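Local coordinates for outer membrane protein Omp121 (Bacteroides thetaiotaomicron, PDB 5FQ8) that probably takes up a ligand across the outer membrane as a TonB-dependent receptor, with a plug domain held inside a transmembrane beta barrel, at residues D820-Q825 against K906-V911; N937-T942 against S972-G977. All blocks are in the same frame, centred on the assembly; numbering follows the deposited sequence.

Contact 1 (D820-Q825 against K906-V911)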
ATOM      1  N   ASP B 820      18.137  -2.550 -45.988  1.00 29.62           N
ATOM      2  CA  ASP B 820      19.200  -2.194 -45.065  1.00 29.39           C
ATOM      3  C   ASP B 820      19.621  -3.405 -44.246  1.00 29.06           C
ATOM      4  O   ASP B 820      18.778  -4.180 -43.787  1.00 28.74           O
ATOM      5  CB  ASP B 820      18.758  -1.056 -44.165  1.00 29.06           C
ATOM      6  CG  ASP B 820      18.195   0.075 -44.941  1.00 53.02           C
ATOM      7  OD1 ASP B 820      17.066  -0.069 -45.433  1.00 48.84           O
ATOM      8  OD2 ASP B 820      18.887   1.098 -45.076  1.00 51.10           O
ATOM      9  N   PHE B 821      20.923  -3.568 -44.079  1.00 29.18           N
ATOM     10  CA  PHE B 821      21.485  -4.652 -43.297  1.00 28.93           C
ATOM     11  C   PHE B 821      22.222  -4.053 -42.126  1.00 28.65           C
ATOM     12  O   PHE B 821      22.962  -3.086 -42.292  1.00 28.89           O
ATOM     13  CB  PHE B 821      22.430  -5.514 -44.131  1.00 29.40           C
ATOM     14  CG  PHE B 821      21.727  -6.407 -45.076  1.00 29.63           C
ATOM     15  CD1 PHE B 821      21.348  -5.954 -46.303  1.00 30.08           C
ATOM     16  CD2 PHE B 821      21.418  -7.686 -44.722  1.00 29.44           C
ATOM     17  CE1 PHE B 821      20.687  -6.764 -47.164  1.00 30.33           C
ATOM     18  CE2 PHE B 821      20.760  -8.499 -45.579  1.00 29.69           C
ATOM     19  CZ  PHE B 821      20.392  -8.041 -46.802  1.00 30.14           C
ATOM     20  N   ASP B 822      21.995  -4.612 -40.951  1.00 28.17           N
ATOM     21  CA  ASP B 822      22.691  -4.208 -39.740  1.00 27.89           C
ATOM     22  C   ASP B 822      23.727  -5.268 -39.446  1.00 27.96           C
ATOM     23  O   ASP B 822      23.416  -6.460 -39.476  1.00 27.89           O
ATOM     24  CB  ASP B 822      21.728  -4.060 -38.567  1.00 27.34           C
ATOM     25  CG  ASP B 822      22.175  -3.019 -37.580  1.00 27.15           C
ATOM     26  OD1 ASP B 822      23.395  -2.821 -37.431  1.00 27.35           O
ATOM     27  OD2 ASP B 822      21.298  -2.391 -36.958  1.00 28.46           O
ATOM     28  N   ILE B 823      24.959  -4.846 -39.204  1.00 28.16           N
ATOM     29  CA  ILE B 823      26.035  -5.791 -38.956  1.00 28.30           C
ATOM     30  C   ILE B 823      26.830  -5.328 -37.753  1.00 28.12           C
ATOM     31  O   ILE B 823      27.515  -4.304 -37.814  1.00 28.35           O
ATOM     32  CB  ILE B 823      26.952  -5.967 -40.166  1.00 28.92           C
ATOM     33  CG1 ILE B 823      26.176  -6.585 -41.313  1.00 29.12           C
ATOM     34  CG2 ILE B 823      28.100  -6.864 -39.805  1.00 29.09           C
ATOM     35  CD1 ILE B 823      25.663  -5.583 -42.263  1.00 29.36           C
ATOM     36  N   ARG B 824      26.747  -6.084 -36.668  1.00 27.76           N
ATOM     37  CA  ARG B 824      27.437  -5.771 -35.427  1.00 27.58           C
ATOM     38  C   ARG B 824      28.163  -7.024 -35.000  1.00 27.64           C
ATOM     39  O   ARG B 824      27.550  -8.091 -34.918  1.00 27.46           O
ATOM     40  CB  ARG B 824      26.467  -5.323 -34.332  1.00 27.05           C
ATOM     41  CG  ARG B 824      25.356  -4.422 -34.825  1.00 26.94           C
ATOM     42  CD  ARG B 824      24.514  -3.891 -33.713  1.00 26.48           C
ATOM     43  NE  ARG B 824      23.529  -2.990 -34.264  1.00 26.46           N
ATOM     44  CZ  ARG B 824      22.699  -2.257 -33.549  1.00 30.70           C
ATOM     45  NH1 ARG B 824      22.734  -2.311 -32.230  1.00 27.33           N
ATOM     46  NH2 ARG B 824      21.839  -1.466 -34.162  1.00 34.92           N
ATOM     47  N   GLN B 825      29.457  -6.893 -34.736  1.00 27.93           N
ATOM     48  CA  GLN B 825      30.318  -8.039 -34.521  1.00 28.13           C
ATOM     49  C   GLN B 825      31.143  -7.826 -33.272  1.00 28.06           C
ATOM     50  O   GLN B 825      31.802  -6.792 -33.129  1.00 28.24           O
ATOM     51  CB  GLN B 825      31.242  -8.268 -35.720  1.00 35.79           C
ATOM     52  CG  GLN B 825      30.529  -8.734 -36.961  1.00 35.46           C
ATOM     53  CD  GLN B 825      30.150 -10.200 -36.905  1.00 36.26           C
ATOM     54  OE1 GLN B 825      30.785 -10.981 -36.198  1.00 37.49           O
ATOM     55  NE2 GLN B 825      29.111 -10.583 -37.652  1.00 28.74           N
ATOM     56  N   LYS B 906      21.813  -8.567 -39.639  1.00 27.66           N
ATOM     57  CA  LYS B 906      20.363  -8.480 -39.632  1.00 27.43           C
ATOM     58  C   LYS B 906      19.835  -7.806 -40.889  1.00 33.22           C
ATOM     59  O   LYS B 906      20.298  -6.726 -41.262  1.00 44.32           O
ATOM     60  CB  LYS B 906      19.881  -7.731 -38.395  1.00 26.94           C
ATOM     61  CG  LYS B 906      18.621  -8.295 -37.823  1.00 26.60           C
ATOM     62  CD  LYS B 906      18.199  -7.543 -36.600  1.00 26.16           C
ATOM     63  CE  LYS B 906      18.662  -8.214 -35.351  1.00 25.87           C
ATOM     64  NZ  LYS B 906      18.252  -7.398 -34.199  1.00 25.49           N
ATOM     65  N   LEU B 907      18.866  -8.447 -41.535  1.00 27.88           N
ATOM     66  CA  LEU B 907      17.999  -7.751 -42.472  1.00 28.10           C
ATOM     67  C   LEU B 907      17.110  -6.798 -41.683  1.00 27.71           C
ATOM     68  O   LEU B 907      15.997  -7.148 -41.281  1.00 27.47           O
ATOM     69  CB  LEU B 907      17.176  -8.743 -43.286  1.00 28.34           C
ATOM     70  CG  LEU B 907      16.321  -8.118 -44.391  1.00 28.67           C
ATOM     71  CD1 LEU B 907      17.106  -7.101 -45.182  1.00 29.05           C
ATOM     72  CD2 LEU B 907      15.771  -9.171 -45.313  1.00 29.02           C
ATOM     73  N   ARG B 908      17.611  -5.590 -41.444  1.00 28.51           N
ATOM     74  CA  ARG B 908      16.941  -4.644 -40.560  1.00 27.33           C
ATOM     75  C   ARG B 908      15.568  -4.260 -41.092  1.00 27.40           C
ATOM     76  O   ARG B 908      14.561  -4.429 -40.407  1.00 27.09           O
ATOM     77  CB  ARG B 908      17.824  -3.415 -40.392  1.00 27.41           C
ATOM     78  CG  ARG B 908      17.411  -2.469 -39.304  1.00 33.75           C
ATOM     79  CD  ARG B 908      18.171  -2.736 -38.029  1.00 30.50           C
ATOM     80  NE  ARG B 908      17.379  -3.566 -37.144  1.00 32.80           N
ATOM     81  CZ  ARG B 908      17.780  -4.004 -35.969  1.00 26.11           C
ATOM     82  NH1 ARG B 908      18.978  -3.696 -35.519  1.00 26.01           N
ATOM     83  NH2 ARG B 908      16.973  -4.761 -35.261  1.00 27.00           N
ATOM     84  N   SER B 909      15.504  -3.751 -42.324  1.00 34.85           N
ATOM     85  CA  SER B 909      14.246  -3.292 -42.903  1.00 28.01           C
ATOM     86  C   SER B 909      14.235  -3.484 -44.409  1.00 28.58           C
ATOM     87  O   SER B 909      15.276  -3.451 -45.065  1.00 28.92           O
ATOM     88  CB  SER B 909      14.008  -1.822 -42.597  1.00 27.96           C
ATOM     89  OG  SER B 909      15.019  -1.032 -43.187  1.00 33.60           O
ATOM     90  N   VAL B 910      13.037  -3.661 -44.955  1.00 28.73           N
ATOM     91  CA  VAL B 910      12.798  -3.624 -46.397  1.00 29.32           C
ATOM     92  C   VAL B 910      11.506  -2.857 -46.653  1.00 29.43           C
ATOM     93  O   VAL B 910      10.454  -3.221 -46.123  1.00 29.18           O
ATOM     94  CB  VAL B 910      12.709  -5.035 -47.002  1.00 29.53           C
ATOM     95  CG1 VAL B 910      12.311  -4.951 -48.455  1.00 30.15           C
ATOM     96  CG2 VAL B 910      14.016  -5.749 -46.868  1.00 29.52           C
ATOM     97  N   VAL B 911      11.571  -1.812 -47.478  1.00 29.84           N
ATOM     98  CA  VAL B 911      10.411  -0.970 -47.774  1.00 30.01           C
ATOM     99  C   VAL B 911      10.163  -0.930 -49.281  1.00 30.69           C
ATOM    100  O   VAL B 911      11.022  -0.478 -50.041  1.00 31.08           O
ATOM    101  CB  VAL B 911      10.595   0.457 -47.239  1.00 29.90           C
ATOM    102  CG1 VAL B 911       9.282   1.165 -47.263  1.00 29.98           C
ATOM    103  CG2 VAL B 911      11.141   0.429 -45.855  1.00 29.31           C
TER

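Contact 2 (N937-T942 against S972-G977). With C8E ((hydroxyethyloxy)tri(ethyloxy)octane), chain O.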
ATOM      1  N   ASN B 937      13.066  -6.099 -39.014  1.00 38.85           N
ATOM      2  CA  ASN B 937      13.611  -7.166 -38.181  1.00 33.07           C
ATOM      3  C   ASN B 937      13.250  -8.517 -38.800  1.00 29.32           C
ATOM      4  O   ASN B 937      12.589  -9.356 -38.193  1.00 37.42           O
ATOM      5  CB  ASN B 937      13.088  -7.028 -36.747  1.00 32.03           C
ATOM      6  CG  ASN B 937      13.887  -7.840 -35.724  1.00 25.54           C
ATOM      7  OD1 ASN B 937      15.116  -7.871 -35.736  1.00 25.62           O
ATOM      8  ND2 ASN B 937      13.177  -8.486 -34.823  1.00 25.26           N
ATOM      9  N   LEU B 938      13.670  -8.693 -40.053  1.00 38.02           N
ATOM     10  CA  LEU B 938      13.128  -9.755 -40.888  1.00 27.20           C
ATOM     11  C   LEU B 938      13.890 -11.059 -40.776  1.00 27.26           C
ATOM     12  O   LEU B 938      13.285 -12.129 -40.811  1.00 33.35           O
ATOM     13  CB  LEU B 938      13.092  -9.304 -42.344  1.00 37.41           C
ATOM     14  CG  LEU B 938      11.889  -8.450 -42.715  1.00 36.90           C
ATOM     15  CD1 LEU B 938      11.848  -8.216 -44.195  1.00 28.35           C
ATOM     16  CD2 LEU B 938      10.629  -9.143 -42.250  1.00 27.62           C
ATOM     17  N   PHE B 939      15.205 -11.003 -40.645  1.00 27.29           N
ATOM     18  CA  PHE B 939      15.984 -12.226 -40.547  1.00 27.40           C
ATOM     19  C   PHE B 939      17.277 -11.887 -39.835  1.00 27.25           C
ATOM     20  O   PHE B 939      17.846 -10.826 -40.066  1.00 27.33           O
ATOM     21  CB  PHE B 939      16.246 -12.804 -41.939  1.00 27.95           C
ATOM     22  CG  PHE B 939      16.551 -14.257 -41.942  1.00 41.38           C
ATOM     23  CD1 PHE B 939      17.823 -14.710 -41.631  1.00 37.22           C
ATOM     24  CD2 PHE B 939      15.573 -15.176 -42.268  1.00 37.38           C
ATOM     25  CE1 PHE B 939      18.124 -16.057 -41.637  1.00 32.12           C
ATOM     26  CE2 PHE B 939      15.859 -16.529 -42.277  1.00 28.42           C
ATOM     27  CZ  PHE B 939      17.143 -16.972 -41.961  1.00 30.85           C
ATOM     28  N   VAL B 940      17.729 -12.771 -38.955  1.00 31.61           N
ATOM     29  CA  VAL B 940      18.933 -12.522 -38.171  1.00 26.94           C
ATOM     30  C   VAL B 940      19.873 -13.703 -38.337  1.00 27.21           C
ATOM     31  O   VAL B 940      19.439 -14.856 -38.324  1.00 27.26           O
ATOM     32  CB  VAL B 940      18.592 -12.251 -36.695  1.00 26.42           C
ATOM     33  CG1 VAL B 940      17.892 -13.434 -36.105  1.00 26.26           C
ATOM     34  CG2 VAL B 940      19.821 -11.872 -35.926  1.00 26.34           C
ATOM     35  N   TRP B 941      21.148 -13.407 -38.555  1.00 27.45           N
ATOM     36  CA  TRP B 941      22.187 -14.413 -38.732  1.00 27.76           C
ATOM     37  C   TRP B 941      23.182 -14.269 -37.596  1.00 27.58           C
ATOM     38  O   TRP B 941      23.767 -13.198 -37.414  1.00 27.54           O
ATOM     39  CB  TRP B 941      22.907 -14.256 -40.075  1.00 53.81           C
ATOM     40  CG  TRP B 941      22.105 -14.567 -41.296  1.00 38.26           C
ATOM     41  CD1 TRP B 941      21.944 -15.783 -41.887  1.00 34.42           C
ATOM     42  CD2 TRP B 941      21.377 -13.637 -42.091  1.00 38.33           C
ATOM     43  NE1 TRP B 941      21.150 -15.668 -42.994  1.00 32.88           N
ATOM     44  CE2 TRP B 941      20.789 -14.356 -43.143  1.00 34.26           C
ATOM     45  CE3 TRP B 941      21.160 -12.264 -42.013  1.00 39.98           C
ATOM     46  CZ2 TRP B 941      19.997 -13.748 -44.108  1.00 40.59           C
ATOM     47  CZ3 TRP B 941      20.373 -11.661 -42.976  1.00 41.29           C
ATOM     48  CH2 TRP B 941      19.799 -12.402 -44.005  1.00 41.25           C
ATOM     49  N   THR B 942      23.383 -15.342 -36.852  1.00 27.50           N
ATOM     50  CA  THR B 942      24.312 -15.356 -35.737  1.00 27.36           C
ATOM     51  C   THR B 942      25.390 -16.396 -35.974  1.00 27.77           C
ATOM     52  O   THR B 942      25.184 -17.344 -36.735  1.00 30.16           O
ATOM     53  CB  THR B 942      23.587 -15.661 -34.423  1.00 26.89           C
ATOM     54  OG1 THR B 942      22.834 -16.874 -34.561  1.00 26.92           O
ATOM     55  CG2 THR B 942      22.669 -14.524 -34.081  1.00 26.50           C
ATOM     56  N   SER B 972      12.222 -12.219 -29.798  1.00 24.18           N
ATOM     57  CA  SER B 972      12.080 -11.107 -30.719  1.00 24.30           C
ATOM     58  C   SER B 972      11.189 -11.508 -31.878  1.00 24.58           C
ATOM     59  O   SER B 972      10.965 -12.687 -32.149  1.00 26.87           O
ATOM     60  CB  SER B 972      13.431 -10.633 -31.231  1.00 31.89           C
ATOM     61  OG  SER B 972      13.925 -11.472 -32.252  1.00 34.53           O
ATOM     62  N   SER B 973      10.647 -10.514 -32.549  1.00 24.68           N
ATOM     63  CA  SER B 973       9.657 -10.789 -33.571  1.00 24.96           C
ATOM     64  C   SER B 973      10.117 -10.280 -34.922  1.00 25.30           C
ATOM     65  O   SER B 973      11.037  -9.472 -35.041  1.00 25.30           O
ATOM     66  CB  SER B 973       8.304 -10.165 -33.225  1.00 24.87           C
ATOM     67  OG  SER B 973       8.382  -8.756 -33.247  1.00 24.84           O
ATOM     68  N   ARG B 974       9.437 -10.790 -35.934  1.00 26.36           N
ATOM     69  CA  ARG B 974       9.577 -10.382 -37.326  1.00 27.28           C
ATOM     70  C   ARG B 974       8.352  -9.555 -37.691  1.00 26.11           C
ATOM     71  O   ARG B 974       7.226 -10.011 -37.497  1.00 26.11           O
ATOM     72  CB  ARG B 974       9.661 -11.627 -38.201  1.00 26.35           C
ATOM     73  CG  ARG B 974      10.511 -11.539 -39.364  1.00 26.72           C
ATOM     74  CD  ARG B 974      10.063 -12.588 -40.335  1.00 29.21           C
ATOM     75  NE  ARG B 974      10.197 -13.944 -39.816  1.00 27.07           N
ATOM     76  CZ  ARG B 974      11.309 -14.661 -39.901  1.00 27.17           C
ATOM     77  NH1 ARG B 974      12.379 -14.139 -40.462  1.00 27.33           N
ATOM     78  NH2 ARG B 974      11.351 -15.886 -39.418  1.00 27.14           N
ATOM     79  N   ARG B 975       8.550  -8.347 -38.196  1.00 26.23           N
ATOM     80  CA  ARG B 975       7.423  -7.458 -38.456  1.00 31.05           C
ATOM     81  C   ARG B 975       7.306  -7.095 -39.932  1.00 26.82           C
ATOM     82  O   ARG B 975       8.312  -6.871 -40.607  1.00 27.73           O
ATOM     83  CB  ARG B 975       7.542  -6.206 -37.602  1.00 31.02           C
ATOM     84  CG  ARG B 975       7.489  -6.511 -36.135  1.00 25.60           C
ATOM     85  CD  ARG B 975       7.829  -5.310 -35.299  1.00 25.38           C
ATOM     86  NE  ARG B 975       9.224  -4.900 -35.418  1.00 28.49           N
ATOM     87  CZ  ARG B 975      10.225  -5.440 -34.732  1.00 29.26           C
ATOM     88  NH1 ARG B 975       9.994  -6.429 -33.887  1.00 29.85           N
ATOM     89  NH2 ARG B 975      11.461  -4.995 -34.892  1.00 34.08           N
ATOM     90  N   PHE B 976       6.066  -7.021 -40.422  1.00 27.06           N
ATOM     91  CA  PHE B 976       5.793  -6.769 -41.837  1.00 27.58           C
ATOM     92  C   PHE B 976       4.370  -6.251 -42.022  1.00 27.76           C
ATOM     93  O   PHE B 976       3.427  -6.829 -41.485  1.00 29.74           O
ATOM     94  CB  PHE B 976       6.002  -8.034 -42.672  1.00 28.31           C
ATOM     95  CG  PHE B 976       5.246  -9.245 -42.183  1.00 27.80           C
ATOM     96  CD1 PHE B 976       5.804 -10.101 -41.256  1.00 27.46           C
ATOM     97  CD2 PHE B 976       4.001  -9.551 -42.684  1.00 28.11           C
ATOM     98  CE1 PHE B 976       5.119 -11.221 -40.823  1.00 27.42           C
ATOM     99  CE2 PHE B 976       3.311 -10.666 -42.258  1.00 28.77           C
ATOM    100  CZ  PHE B 976       3.870 -11.506 -41.327  1.00 27.73           C
ATOM    101  N   GLY B 977       4.207  -5.197 -42.810  1.00 28.08           N
ATOM    102  CA  GLY B 977       2.868  -4.692 -43.027  1.00 28.31           C
ATOM    103  C   GLY B 977       2.687  -3.867 -44.288  1.00 28.84           C
ATOM    104  O   GLY B 977       3.504  -3.905 -45.206  1.00 29.12           O
TER
HETATM  105  C1  C8E O1989       7.947  -6.272 -48.165  1.00 19.42           C
HETATM  106  C2  C8E O1989       8.629  -7.325 -47.303  1.00 23.13           C
HETATM  107  C3  C8E O1989       7.662  -8.429 -46.882  1.00 27.79           C
HETATM  108  C4  C8E O1989       8.362  -9.454 -45.996  1.00 27.61           C
HETATM  109  C5  C8E O1989       7.574 -10.745 -45.806  1.00 27.55           C
HETATM  110  C6  C8E O1989       7.490 -11.116 -44.326  1.00 26.71           C
HETATM  111  C7  C8E O1989       6.650 -12.365 -44.079  1.00 27.56           C
HETATM  112  C8  C8E O1989       7.520 -13.492 -43.543  1.00 29.05           C
HETATM  113  O9  C8E O1989       6.722 -14.573 -43.124  1.00 25.92           O

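Contact 1 (D820-Q825 against K906-V911)
Asp822 meets Arg908 alongside it through a salt bridge from NH1 to OD2 (3.0 Å), and Arg824, two residues along on Asp822's own strand, takes hold of the same carboxylate side-on. NE of Arg824 reaches OD1 at 3.2 Å while its NH2 shares OD2 with Arg908, both donors coming to OD2 from one face of the carboxylate. Bends at chi2 (96°) and chi3 (-97°) bring the Arg908 guanidinium back beside the aspartate, with OD2 lying at its edge. Putting an alanine in place of Asp822 is likely to leave Arg824 NH2 and Arg908 NH1, 3.9 Å apart, without the negative charge they share. The three side chains are buried on the inner face of a TonB-dependent receptor barrel, where Ala65 from the plug touches all of them; Arg824 also bonds to Ser74, and Arg908 to Glu952. Strands 820-825 and 906-911 run antiparallel here. Asp822 and Lys906 exchange two backbone hydrogen bonds, each 2.7 Å long, but a beta bulge then shifts the register by one, Leu907 sitting at the centre of an inverse gamma turn. Past it, Asp820 N bonds to Ser909 O, whereas Arg908 N makes a weak bond to Asp820 O. The opposite face of the strands is looser and partly exposed: Phe821 and Leu907 form a non-hydrogen-bonded pair there, joined by a CH-pi contact in which Leu907 CD1 stands over the ring, 4.0 Å from its centroid and displaced toward the rim.

Contact 2 (N937-T942 against S972-G977)
Asn937, at the corner where strand 928-941 changes direction, reaches across to Ser973 of the neighbouring strand. Strands 928-941 and 973-983 are antiparallel neighbours in the barrel wall, and the latter pairs on its other side with strand 177-188 to close the barrel. With CG anti to the backbone N (chi1 -164°), the Asn937 amide lies beside the other strand, where ND2 is modelled 2.4 Å from Ser973 O, too short to be trusted in detail, though a hydrogen bond is plausible. The Arg975 guanidinium lies nearly parallel to this amide, their planes 15° apart, with NH2 close to Asn937 CB. Arg974 covers the corner with its aliphatic part. Its CA makes a CA-H...O contact with Asn937 O (3.3 Å), and its CG packs against Leu938 CD2 at 3.8 Å, the two side chains crossing at about a right angle. The exact placing of the Arg974 guanidinium is doubtful, because NH1 clashes with Leu938 O. The branches of Leu938 divide the work: CD2 lies on Arg975 O and Arg974 CG, while CD1 faces a bound detergent at C4, 4.1 Å away. That same alkyl chain crosses Phe976, its C7 standing 3.6 Å above the centre of the ring.

Strand 899-915 of contact 1 and strand 928-941 of contact 2 are consecutive and adjacent in the barrel wall, so the two contacts, with centres 9 Å apart, join four strands side by side. Arg908 O and Asn937 N (2.6 Å) and Leu907 N and Phe939 O (3.0 Å) are probably hydrogen-bonded, tying the bulge of the first to the corner of the second. Asp950 also connects them, bonding to Lys906 of contact 1 and Ser972 of contact 2. On the outer side, the side chain of Leu907 is about 7 Å from a bound C8E, the kind of detergent that touches contact 2. The side chain of Ser973 is about 11 Å from a bound calcium ion, while contact 1 lies away from the annotated sites.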